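Local coordinates for protein globin (Geobacter sulfurreducens, PDB 2W31) that probably binds oxygen through heme as the globin domain of a membrane-bound globin-coupled sensor, here holding the heme iron six-coordinate between two histidines, at residues A[62-65]-A[66-69]; A[38-41]-A[42-46]; A[82-85]-A[86-89]; A[99-102]-A[103-107]. One frame throughout, in Å; residues are numbered along the deposited sequence. Where two conformers were deposited one is given.

Contact 1 of 4, residues A[62-65]-A[66-69]; sequences LKQT and HQDW. With HEM (protoporphyrin IX containing Fe), chain C.
His66 turns two N-H groups on the carbonyl of Leu62 while the far side of its ring holds the heme iron. NE2 of His66 coordinates the iron at 2.1 Å, and ND1 donates to Leu62 O at 2.8 Å in an almost straight bond (168°), with the oxygen in the plane of the imidazole. The backbone N of His66 reaches Leu62 O at 3.1 Å from the opposite face of the carbonyl plane. Turned back along the helix (chi1 -67°), the ring presents ND1 there. Gln64 bends at chi2 and its NE2 meets the syn side of Asp68 OD1 at 2.8 Å, out of the carboxylate plane. Packing on the porphyrin follows: Leu62 CD2 lies 3.7 Å from heme C3D, Thr65 CG2 3.6 Å from heme CAA, and the face of the Trp69 indole receives the heme methyl CMB over its centre. Trp69 NE1 is hydrogen-bonded to Asn142. These residues lie on helix 62-72, the E helix, whose His66 and the F-helix His93 make the heme bis-histidyl and six-coordinate. Gripped at one nitrogen by the carbonyl and the other by the metal, the His66 ring is fixed in rotation, and the bond to Leu62 O would probably enrich its electron donation to iron.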
# COMPACT_ATOMS: atom_id res chain seq x y z
N LEU A 62 3.05 9.80 21.96
CA LEU A 62 2.64 9.23 20.66
C LEU A 62 3.77 9.01 19.65
O LEU A 62 3.69 8.06 18.86
CB LEU A 62 1.49 10.01 20.03
CG LEU A 62 0.14 9.91 20.75
CD1 LEU A 62 -0.88 10.84 20.15
CD2 LEU A 62 -0.42 8.44 20.76
N LYS A 63 4.80 9.86 19.65
CA LYS A 63 5.99 9.61 18.82
C LYS A 63 6.62 8.25 19.15
O LYS A 63 6.95 7.46 18.25
CB LYS A 63 7.02 10.76 18.97
CG LYS A 63 8.17 10.69 17.97
CD LYS A 63 9.21 11.79 18.19
CE LYS A 63 8.93 13.04 17.39
NZ LYS A 63 10.02 14.02 17.64
N GLN A 64 6.80 7.97 20.44
CA GLN A 64 7.33 6.68 20.89
C GLN A 64 6.39 5.51 20.56
O GLN A 64 6.86 4.43 20.15
CB GLN A 64 7.58 6.72 22.41
CG GLN A 64 8.21 5.44 22.97
CD GLN A 64 9.65 5.30 22.55
OE1 GLN A 64 10.40 6.29 22.55
NE2 GLN A 64 10.05 4.09 22.18
N THR A 65 5.09 5.69 20.74
CA THR A 65 4.13 4.63 20.43
C THR A 65 4.20 4.18 18.95
O THR A 65 4.21 2.97 18.65
CB THR A 65 2.71 5.11 20.76
OG1 THR A 65 2.59 5.25 22.17
CG2 THR A 65 1.67 4.12 20.29
N HIS A 66 4.28 5.15 18.05
CA HIS A 66 4.36 4.80 16.62
C HIS A 66 5.77 4.31 16.24
O HIS A 66 5.91 3.41 15.37
CB HIS A 66 3.87 5.97 15.79
CG HIS A 66 2.41 6.24 15.98
ND1 HIS A 66 1.93 7.01 17.02
CD2 HIS A 66 1.33 5.78 15.32
CE1 HIS A 66 0.61 7.02 16.97
NE2 HIS A 66 0.22 6.32 15.91
N GLN A 67 6.80 4.82 16.94
CA GLN A 67 8.17 4.33 16.73
C GLN A 67 8.24 2.82 17.07
O GLN A 67 8.83 2.01 16.31
CB GLN A 67 9.17 5.12 17.60
CG GLN A 67 10.61 4.78 17.31
CD GLN A 67 11.53 5.57 18.19
OE1 GLN A 67 11.86 6.72 17.88
NE2 GLN A 67 11.93 4.97 19.31
N ASP A 68 7.61 2.45 18.17
CA ASP A 68 7.63 1.05 18.64
C ASP A 68 6.93 0.13 17.65
O ASP A 68 7.42 -0.96 17.37
CB ASP A 68 6.98 0.89 20.04
CG ASP A 68 7.78 1.51 21.19
OD1 ASP A 68 9.01 1.78 21.06
OD2 ASP A 68 7.13 1.71 22.24
N TRP A 69 5.79 0.59 17.10
CA TRP A 69 5.07 -0.19 16.08
C TRP A 69 5.98 -0.45 14.84
O TRP A 69 6.03 -1.58 14.31
CB TRP A 69 3.76 0.53 15.65
CG TRP A 69 3.23 -0.08 14.34
CD1 TRP A 69 2.48 -1.21 14.18
CD2 TRP A 69 3.52 0.40 13.00
NE1 TRP A 69 2.28 -1.47 12.81
CE2 TRP A 69 2.90 -0.48 12.09
CE3 TRP A 69 4.24 1.51 12.50
CZ2 TRP A 69 2.97 -0.28 10.69
CZ3 TRP A 69 4.30 1.72 11.13
CH2 TRP A 69 3.67 0.81 10.24
CHA HEM C . -2.45 4.82 18.72
CHB HEM C . -0.07 2.64 15.13
CHC HEM C . -1.60 6.14 12.15
CHD HEM C . -2.78 8.83 15.99
C1A HEM C . -1.69 3.91 18.02
C2A HEM C . -1.12 2.68 18.54
C3A HEM C . -0.44 2.08 17.56
C4A HEM C . -0.58 2.93 16.38
CMA HEM C . 0.35 0.76 17.59
CAA HEM C . -1.30 2.16 20.01
CBA HEM C . -2.72 1.58 20.01
CGA HEM C . -3.02 0.65 21.17
O1A HEM C . -2.47 -0.48 21.23
O2A HEM C . -3.85 1.06 22.03
C1B HEM C . -0.41 3.33 13.98
C2B HEM C . -0.14 2.91 12.61
C3B HEM C . -0.56 3.87 11.78
C4B HEM C . -1.07 4.96 12.60
CMB HEM C . 0.50 1.54 12.28
CAB HEM C . -0.50 3.92 10.26
CBB HEM C . 0.58 3.49 9.58
C1C HEM C . -1.98 7.21 12.93
C2C HEM C . -2.28 8.54 12.46
C3C HEM C . -2.57 9.29 13.53
C4C HEM C . -2.49 8.45 14.70
CMC HEM C . -2.26 9.02 11.01
CAC HEM C . -2.96 10.78 13.50
CBC HEM C . -2.36 11.72 14.23
C1D HEM C . -2.93 7.97 17.04
C2D HEM C . -3.57 8.30 18.32
C3D HEM C . -3.47 7.06 19.18
C4D HEM C . -2.77 6.09 18.35
CMD HEM C . -4.22 9.63 18.69
CAD HEM C . -3.96 6.85 20.64
CBD HEM C . -5.46 6.62 20.72
CGD HEM C . -5.88 6.79 22.17
O1D HEM C . -5.69 7.89 22.76
O2D HEM C . -6.41 5.81 22.74
NA HEM C . -1.34 4.05 16.69
NB HEM C . -0.97 4.58 13.93
NC HEM C . -2.10 7.17 14.31
ND HEM C . -2.49 6.67 17.12
FE HEM C . -1.71 5.62 15.50

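Contact 2 of 4, residues A[38-41]-A[42-46]; sequences QFYD and YLLGI. With HEM (protoporphyrin IX containing Fe), chain C.
Tyr42 N, Leu43 N and Leu44 N bond to Gln38 O, Phe39 O and Tyr40 O in the regular i to i-4 pattern, and the chain then tightens, Gly45 N bonding to Tyr42 O and Ile46 N to Leu43 O. On this frame two aromatic-leucine pairs stand one residue apart. Tyr40 and Leu44 meet obliquely, Leu44 CD1 lying 3.5 Å from Tyr40 CD2; Leu44 reaches back because its CG takes the side next to the backbone N (chi1 -76°). The Tyr40 hydroxyl is hydrogen-bonded to Asp56, and its ring makes a cation-pi contact with Lys63. Were Tyr40 replaced by an alanine, Leu44 CD1 would probably face a gap, with Asp56 and Lys63 deprived of the hydroxyl and the ring they use. In the second pair Leu43 CD1 touches Phe39 CE2 at 3.7 Å, and both residues turn to the porphyrin. Both Leu43 methyls lie on the His66 side of the porphyrin, CD1 3.7 Å from the vinyl carbon CBC and CD2 3.7 Å from the methyl CMC of the heme, whereas the Phe39 ring has the meso carbon CHC at its edge, CZ being 4.2 Å from heme CHC. The same phenyl ring packs on the imidazole of His66. Tyr42 points elsewhere, its hydroxyl hydrogen-bonded to His10 O of the second subunit. Ile46 serves as N-cap residue of helix 47-50. A helix that packs an aromatic ring against the axial histidine of the E helix and a leucine on the heme periphery fits the B helix of the globin fold.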
# COMPACT_ATOMS: atom_id res chain seq x y z
N GLN A 38 10.19 11.94 11.17
CA GLN A 38 9.61 12.22 9.86
C GLN A 38 8.11 11.93 9.88
O GLN A 38 7.33 12.73 9.38
CB GLN A 38 10.34 11.46 8.75
CG GLN A 38 11.75 12.01 8.51
CD GLN A 38 12.52 11.35 7.37
OE1 GLN A 38 11.93 10.84 6.42
NE2 GLN A 38 13.86 11.38 7.46
N PHE A 39 7.72 10.80 10.49
CA PHE A 39 6.33 10.40 10.61
C PHE A 39 5.53 11.45 11.38
O PHE A 39 4.50 11.96 10.89
CB PHE A 39 6.27 9.01 11.29
CG PHE A 39 4.91 8.42 11.43
CD1 PHE A 39 4.41 7.57 10.45
CD2 PHE A 39 4.14 8.64 12.58
CE1 PHE A 39 3.15 6.97 10.61
CE2 PHE A 39 2.89 8.04 12.74
CZ PHE A 39 2.40 7.20 11.74
N TYR A 40 6.05 11.82 12.56
CA TYR A 40 5.40 12.80 13.43
C TYR A 40 5.30 14.17 12.76
O TYR A 40 4.22 14.77 12.73
CB TYR A 40 6.19 12.92 14.73
CG TYR A 40 5.40 13.42 15.92
CD1 TYR A 40 4.73 12.53 16.76
CD2 TYR A 40 5.35 14.77 16.21
CE1 TYR A 40 4.03 12.98 17.88
CE2 TYR A 40 4.63 15.24 17.33
CZ TYR A 40 3.99 14.33 18.16
OH TYR A 40 3.29 14.74 19.26
N ASP A 41 6.40 14.62 12.16
CA ASP A 41 6.39 15.94 11.49
C ASP A 41 5.46 15.99 10.25
O ASP A 41 4.88 17.03 9.96
CB ASP A 41 7.81 16.33 11.07
CG ASP A 41 8.72 16.65 12.26
OD1 ASP A 41 8.20 16.89 13.38
OD2 ASP A 41 9.96 16.64 12.08
N TYR A 42 5.33 14.89 9.52
CA TYR A 42 4.40 14.84 8.40
C TYR A 42 2.94 15.03 8.89
O TYR A 42 2.15 15.74 8.26
CB TYR A 42 4.55 13.47 7.74
CG TYR A 42 3.96 13.31 6.35
CD1 TYR A 42 4.79 13.28 5.22
CD2 TYR A 42 2.59 13.14 6.16
CE1 TYR A 42 4.24 13.08 3.91
CE2 TYR A 42 2.03 12.96 4.85
CZ TYR A 42 2.87 12.95 3.75
OH TYR A 42 2.35 12.73 2.49
N LEU A 43 2.61 14.40 10.01
CA LEU A 43 1.26 14.52 10.58
C LEU A 43 0.96 15.93 11.10
O LEU A 43 -0.18 16.43 10.95
CB LEU A 43 1.04 13.48 11.67
CG LEU A 43 1.07 12.00 11.23
CD1 LEU A 43 0.78 11.08 12.42
CD2 LEU A 43 0.12 11.73 10.08
N LEU A 44 1.99 16.55 11.67
CA LEU A 44 1.92 17.91 12.21
C LEU A 44 1.68 18.90 11.09
O LEU A 44 1.25 20.05 11.32
CB LEU A 44 3.23 18.27 12.95
CG LEU A 44 3.48 17.67 14.35
CD1 LEU A 44 4.88 18.03 14.89
CD2 LEU A 44 2.41 18.11 15.35
N GLY A 45 1.96 18.46 9.87
CA GLY A 45 1.80 19.27 8.67
C GLY A 45 0.44 19.25 8.03
O GLY A 45 0.16 20.02 7.13
N ILE A 46 -0.43 18.33 8.48
CA ILE A 46 -1.80 18.27 8.02
C ILE A 46 -2.70 18.69 9.19
O ILE A 46 -2.76 18.00 10.20
CB ILE A 46 -2.22 16.81 7.57
CG1 ILE A 46 -1.36 16.30 6.40
CG2 ILE A 46 -3.69 16.77 7.19
CD1 ILE A 46 -1.50 14.81 6.13
CHA HEM C . -2.45 4.82 18.72
CHB HEM C . -0.07 2.64 15.13
CHC HEM C . -1.60 6.14 12.15
CHD HEM C . -2.78 8.83 15.99
C1A HEM C . -1.69 3.91 18.02
C2A HEM C . -1.12 2.68 18.54
C3A HEM C . -0.44 2.08 17.56
C4A HEM C . -0.58 2.93 16.38
CMA HEM C . 0.35 0.76 17.59
CAA HEM C . -1.30 2.16 20.01
CBA HEM C . -2.72 1.58 20.01
CGA HEM C . -3.02 0.65 21.17
O1A HEM C . -2.47 -0.48 21.23
O2A HEM C . -3.85 1.06 22.03
C1B HEM C . -0.41 3.33 13.98
C2B HEM C . -0.14 2.91 12.61
C3B HEM C . -0.56 3.87 11.78
C4B HEM C . -1.07 4.96 12.60
CMB HEM C . 0.50 1.54 12.28
CAB HEM C . -0.50 3.92 10.26
CBB HEM C . 0.58 3.49 9.58
C1C HEM C . -1.98 7.21 12.93
C2C HEM C . -2.28 8.54 12.46
C3C HEM C . -2.57 9.29 13.53
C4C HEM C . -2.49 8.45 14.70
CMC HEM C . -2.26 9.02 11.01
CAC HEM C . -2.96 10.78 13.50
CBC HEM C . -2.36 11.72 14.23
C1D HEM C . -2.93 7.97 17.04
C2D HEM C . -3.57 8.30 18.32
C3D HEM C . -3.47 7.06 19.18
C4D HEM C . -2.77 6.09 18.35
CMD HEM C . -4.22 9.63 18.69
CAD HEM C . -3.96 6.85 20.64
CBD HEM C . -5.46 6.62 20.72
CGD HEM C . -5.88 6.79 22.17
O1D HEM C . -5.69 7.89 22.76
O2D HEM C . -6.41 5.81 22.74
NA HEM C . -1.34 4.05 16.69
NB HEM C . -0.97 4.58 13.93
NC HEM C . -2.10 7.17 14.31
ND HEM C . -2.49 6.67 17.12
FE HEM C . -1.71 5.62 15.50

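Contact 3 of 4, residues A[82-85]-A[86-89]. With HEM (protoporphyrin IX containing Fe), chain C.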
# COMPACT_ATOMS: atom_id res chain seq x y z
N TYR A 82 -0.08 -11.66 16.64
CA TYR A 82 0.24 -10.46 15.88
C TYR A 82 -1.00 -9.86 15.20
O TYR A 82 -1.18 -8.64 15.24
CB TYR A 82 1.31 -10.83 14.85
CG TYR A 82 1.88 -9.68 14.04
CD1 TYR A 82 2.84 -8.85 14.58
CD2 TYR A 82 1.47 -9.46 12.71
CE1 TYR A 82 3.38 -7.78 13.83
CE2 TYR A 82 2.00 -8.41 11.96
CZ TYR A 82 2.94 -7.56 12.52
OH TYR A 82 3.51 -6.53 11.78
N ILE A 83 -1.82 -10.70 14.56
CA ILE A 83 -3.05 -10.19 13.93
C ILE A 83 -4.03 -9.61 14.95
O ILE A 83 -4.68 -8.59 14.70
CB ILE A 83 -3.74 -11.25 13.02
CG1 ILE A 83 -5.18 -10.81 12.68
CG2 ILE A 83 -3.74 -12.60 13.67
CD1 ILE A 83 -5.80 -11.57 11.56
N HIS A 84 -4.14 -10.25 16.11
CA HIS A 84 -5.06 -9.77 17.12
C HIS A 84 -4.65 -8.40 17.57
O HIS A 84 -5.48 -7.50 17.75
CB HIS A 84 -5.09 -10.75 18.28
CG HIS A 84 -5.61 -12.10 17.91
ND1 HIS A 84 -6.34 -12.32 16.75
CD2 HIS A 84 -5.52 -13.30 18.53
CE1 HIS A 84 -6.66 -13.60 16.67
NE2 HIS A 84 -6.18 -14.22 17.74
N ASN A 85 -3.35 -8.21 17.75
CA ASN A 85 -2.81 -6.93 18.14
C ASN A 85 -3.07 -5.83 17.10
O ASN A 85 -3.39 -4.69 17.46
CB ASN A 85 -1.32 -7.05 18.45
CG ASN A 85 -0.81 -5.84 19.14
OD1 ASN A 85 -1.28 -5.49 20.23
ND2 ASN A 85 0.12 -5.15 18.51
N LEU A 86 -2.95 -6.18 15.81
CA LEU A 86 -3.27 -5.22 14.74
C LEU A 86 -4.74 -4.81 14.73
O LEU A 86 -5.06 -3.64 14.46
CB LEU A 86 -2.88 -5.80 13.39
CG LEU A 86 -1.40 -5.66 12.99
CD1 LEU A 86 -1.14 -6.51 11.79
CD2 LEU A 86 -1.10 -4.21 12.71
N GLN A 87 -5.61 -5.76 15.03
CA GLN A 87 -7.05 -5.47 15.11
C GLN A 87 -7.26 -4.45 16.23
O GLN A 87 -8.04 -3.51 16.08
CB GLN A 87 -7.85 -6.76 15.36
CG GLN A 87 -7.72 -7.77 14.23
CD GLN A 87 -8.47 -9.08 14.42
OE1 GLN A 87 -8.32 -9.77 15.42
NE2 GLN A 87 -9.25 -9.44 13.41
N LYS A 88 -6.53 -4.62 17.33
CA LYS A 88 -6.62 -3.70 18.47
C LYS A 88 -6.15 -2.31 18.09
O LYS A 88 -6.79 -1.29 18.43
CB LYS A 88 -5.76 -4.23 19.63
CG LYS A 88 -5.63 -3.32 20.84
CD LYS A 88 -4.86 -4.00 21.98
CE LYS A 88 -4.55 -2.99 23.07
NZ LYS A 88 -3.12 -3.13 23.51
N ILE A 89 -5.04 -2.26 17.36
CA ILE A 89 -4.46 -0.99 16.90
C ILE A 89 -5.48 -0.29 16.01
O ILE A 89 -5.74 0.89 16.15
CB ILE A 89 -3.10 -1.21 16.16
CG1 ILE A 89 -2.04 -1.76 17.14
CG2 ILE A 89 -2.60 0.10 15.57
CD1 ILE A 89 -0.85 -2.48 16.47
CHA HEM C . -2.45 4.82 18.72
CHB HEM C . -0.07 2.64 15.13
CHC HEM C . -1.60 6.14 12.15
CHD HEM C . -2.78 8.83 15.99
C1A HEM C . -1.69 3.91 18.02
C2A HEM C . -1.12 2.68 18.54
C3A HEM C . -0.44 2.08 17.56
C4A HEM C . -0.58 2.93 16.38
CMA HEM C . 0.35 0.76 17.59
CAA HEM C . -1.30 2.16 20.01
CBA HEM C . -2.72 1.58 20.01
CGA HEM C . -3.02 0.65 21.17
O1A HEM C . -2.47 -0.48 21.23
O2A HEM C . -3.85 1.06 22.03
C1B HEM C . -0.41 3.33 13.98
C2B HEM C . -0.14 2.91 12.61
C3B HEM C . -0.56 3.87 11.78
C4B HEM C . -1.07 4.96 12.60
CMB HEM C . 0.50 1.54 12.28
CAB HEM C . -0.50 3.92 10.26
CBB HEM C . 0.58 3.49 9.58
C1C HEM C . -1.98 7.21 12.93
C2C HEM C . -2.28 8.54 12.46
C3C HEM C . -2.57 9.29 13.53
C4C HEM C . -2.49 8.45 14.70
CMC HEM C . -2.26 9.02 11.01
CAC HEM C . -2.96 10.78 13.50
CBC HEM C . -2.36 11.72 14.23
C1D HEM C . -2.93 7.97 17.04
C2D HEM C . -3.57 8.30 18.32
C3D HEM C . -3.47 7.06 19.18
C4D HEM C . -2.77 6.09 18.35
CMD HEM C . -4.22 9.63 18.69
CAD HEM C . -3.96 6.85 20.64
CBD HEM C . -5.46 6.62 20.72
CGD HEM C . -5.88 6.79 22.17
O1D HEM C . -5.69 7.89 22.76
O2D HEM C . -6.41 5.81 22.74
NA HEM C . -1.34 4.05 16.69
NB HEM C . -0.97 4.58 13.93
NC HEM C . -2.10 7.17 14.31
ND HEM C . -2.49 6.67 17.12
FE HEM C . -1.71 5.62 15.50
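Leu86, Asn85 and Gln87 carry most of this contact, each facing a different side of the helix. Leu86 packs on the residue one turn back: its CD1 lies 3.7 Å from Tyr82 CE2, approaching the ring obliquely, since CG, anti to the carbonyl carbon (chi1 -82°), sends the branch toward the preceding turn. The hydroxyl of Tyr82 is hydrogen-bonded to Asn142, and Leu86 itself rests on Asn142 and Ile145 of helix 125-151. The Asn85 amide runs obliquely past Ile89, its ND2 near Ile89 CD1 in the conformer given, an approach that stays provisional because Ile89 was deposited in two conformers; Asn85 O accepts from Ile89 N at 2.9 Å. Gln87 extends alongside His84, ring and amide planes only 18° apart, and a weak hydrogen bond joins them, His84 ND1 to Gln87 OE1 at 3.5 Å. Gln87 CG lies 3.2 Å from Ile83 O. With a leucine in place of Gln87 the amide oxygen would be gone, and His84 ND1 is likely to be left without this weak mate, the imidazole freer to turn. The segment's last residues face the heme. Lys88, a heme-binding residue, brings NZ to 3.6 Å from heme O1A of a propionate, an approach that would favour the carboxylate's negative charge. Ile89, in the conformer given, lies against pyrrole A, a detail its second conformer leaves open, and its O is hydrogen-bonded to ND1 of His93. Such a helix, packing Leu86 and its neighbours on helix 125-151 (the H helix) and leading into the axial histidine, is characteristic of the globin F helix.

Contact 4 of 4, residues A[99-102]-A[103-107]; sequences NAHY and VNVAM. With HEM (protoporphyrin IX containing Fe), chain C.
Ala100 O gathers three donors from the next turn. Asn104 N reaches it at 3.2 Å, nearly along the C=O axis, and Asn104 ND2 comes from above the carbonyl plane to Ala100 O at 3.1 Å; Val103 N adds a weak bond. The amide can fold back in this way because Asn104 turns CG away from its own carbonyl carbon (chi1 -68°). Ahead of the first turn, Asn99 acts as N-cap: His101 N donates to Asn99 OD1 at 2.9 Å, on a lone pair, and Tyr102 N bonds to Asn99 O. Regular bonds run from Val105 N to His101 O and from Ala106 N to Tyr102 O. The imidazole of His101 has both nitrogens satisfied by the second subunit, ND1 by Asp144 and NE2 by His10, while one face takes a CH-pi contact from Val105 CG2, 3.7 Å from the ring centroid. On the heme side Ala106 CB lies 3.7 Å from heme CAB, and Met107 CE lies 3.6 Å from heme CBB. A capped helix start that lines the heme pocket with one side and meets a partner subunit with the other fits the G helix of a dimeric globin-coupled sensor.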
# COMPACT_ATOMS: atom_id res chain seq x y z
N ASN A 99 -10.20 9.51 10.85
CA ASN A 99 -10.72 8.96 9.60
C ASN A 99 -9.70 7.95 9.04
O ASN A 99 -8.49 8.22 9.03
CB ASN A 99 -11.02 10.06 8.57
CG ASN A 99 -11.81 9.56 7.34
OD1 ASN A 99 -11.31 8.81 6.51
ND2 ASN A 99 -13.06 9.99 7.24
N ALA A 100 -10.20 6.81 8.55
CA ALA A 100 -9.33 5.74 8.00
C ALA A 100 -8.40 6.28 6.89
O ALA A 100 -7.28 5.77 6.69
CB ALA A 100 -10.18 4.62 7.42
N HIS A 101 -8.86 7.27 6.11
CA HIS A 101 -8.00 7.88 5.06
C HIS A 101 -6.61 8.23 5.58
O HIS A 101 -5.62 8.05 4.87
CB HIS A 101 -8.69 9.14 4.49
CG HIS A 101 -7.79 10.13 3.80
ND1 HIS A 101 -7.08 9.87 2.62
CD2 HIS A 101 -7.52 11.42 4.12
CE1 HIS A 101 -6.43 10.97 2.27
NE2 HIS A 101 -6.66 11.92 3.18
N TYR A 102 -6.52 8.72 6.82
CA TYR A 102 -5.22 9.14 7.36
C TYR A 102 -4.33 7.96 7.72
O TYR A 102 -3.09 8.10 7.71
CB TYR A 102 -5.39 10.12 8.53
CG TYR A 102 -6.07 11.38 8.05
CD1 TYR A 102 -5.41 12.28 7.19
CD2 TYR A 102 -7.41 11.65 8.40
CE1 TYR A 102 -6.04 13.42 6.71
CE2 TYR A 102 -8.06 12.80 7.90
CZ TYR A 102 -7.37 13.68 7.06
OH TYR A 102 -7.99 14.84 6.55
N VAL A 103 -4.93 6.79 7.98
CA VAL A 103 -4.16 5.55 8.16
C VAL A 103 -3.49 5.19 6.82
O VAL A 103 -2.28 4.87 6.77
CB VAL A 103 -5.02 4.37 8.75
CG1 VAL A 103 -4.21 3.06 8.79
CG2 VAL A 103 -5.49 4.72 10.17
N ASN A 104 -4.27 5.24 5.73
CA ASN A 104 -3.65 5.02 4.41
C ASN A 104 -2.54 6.04 4.12
O ASN A 104 -1.45 5.68 3.58
CB ASN A 104 -4.69 5.04 3.30
CG ASN A 104 -5.66 3.83 3.35
OD1 ASN A 104 -5.59 2.86 2.53
ND2 ASN A 104 -6.63 3.92 4.24
N VAL A 105 -2.79 7.30 4.45
CA VAL A 105 -1.81 8.36 4.25
C VAL A 105 -0.53 8.08 5.03
O VAL A 105 0.57 8.18 4.49
CB VAL A 105 -2.37 9.73 4.68
CG1 VAL A 105 -1.26 10.77 4.71
CG2 VAL A 105 -3.48 10.16 3.73
N ALA A 106 -0.69 7.73 6.31
CA ALA A 106 0.46 7.48 7.17
C ALA A 106 1.28 6.29 6.67
O ALA A 106 2.50 6.27 6.80
CB ALA A 106 -0.00 7.24 8.60
N MET A 107 0.59 5.30 6.10
CA MET A 107 1.24 4.07 5.68
C MET A 107 2.09 4.29 4.43
O MET A 107 3.08 3.60 4.21
CB MET A 107 0.20 2.98 5.43
CG MET A 107 0.79 1.59 5.24
SD MET A 107 1.72 1.03 6.68
CE MET A 107 0.40 0.40 7.71
CHA HEM C . -2.45 4.82 18.72
CHB HEM C . -0.07 2.64 15.13
CHC HEM C . -1.60 6.14 12.15
CHD HEM C . -2.78 8.83 15.99
C1A HEM C . -1.69 3.91 18.02
C2A HEM C . -1.12 2.68 18.54
C3A HEM C . -0.44 2.08 17.56
C4A HEM C . -0.58 2.93 16.38
CMA HEM C . 0.35 0.76 17.59
CAA HEM C . -1.30 2.16 20.01
CBA HEM C . -2.72 1.58 20.01
CGA HEM C . -3.02 0.65 21.17
O1A HEM C . -2.47 -0.48 21.23
O2A HEM C . -3.85 1.06 22.03
C1B HEM C . -0.41 3.33 13.98
C2B HEM C . -0.14 2.91 12.61
C3B HEM C . -0.56 3.87 11.78
C4B HEM C . -1.07 4.96 12.60
CMB HEM C . 0.50 1.54 12.28
CAB HEM C . -0.50 3.92 10.26
CBB HEM C . 0.58 3.49 9.58
C1C HEM C . -1.98 7.21 12.93
C2C HEM C . -2.28 8.54 12.46
C3C HEM C . -2.57 9.29 13.53
C4C HEM C . -2.49 8.45 14.70
CMC HEM C . -2.26 9.02 11.01
CAC HEM C . -2.96 10.78 13.50
CBC HEM C . -2.36 11.72 14.23
C1D HEM C . -2.93 7.97 17.04
C2D HEM C . -3.57 8.30 18.32
C3D HEM C . -3.47 7.06 19.18
C4D HEM C . -2.77 6.09 18.35
CMD HEM C . -4.22 9.63 18.69
CAD HEM C . -3.96 6.85 20.64
CBD HEM C . -5.46 6.62 20.72
CGD HEM C . -5.88 6.79 22.17
O1D HEM C . -5.69 7.89 22.76
O2D HEM C . -6.41 5.81 22.74
NA HEM C . -1.34 4.05 16.69
NB HEM C . -0.97 4.58 13.93
NC HEM C . -2.10 7.17 14.31
ND HEM C . -2.49 6.67 17.12
FE HEM C . -1.71 5.62 15.50

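How the contacts relate
All four contacts lie in one globin domain and follow one another along the chain as contacts 2, 1, 3 and 4, on helices 32-44, 62-72, 80-96 and 100-121. They converge on a single heme. Contact 1 is the common neighbour: it touches each of the others, its centre about 13 Å from that of contact 2 and about 16 Å from that of contact 4. Contacts 2 and 3 stand farthest apart, centres about 24 Å, across the porphyrin. Contact 2 also packs on contact 4, and both reach the second subunit, so two of the heme-lining helices, 32-44 and 100-121, serve the pocket and the subunit interface alike.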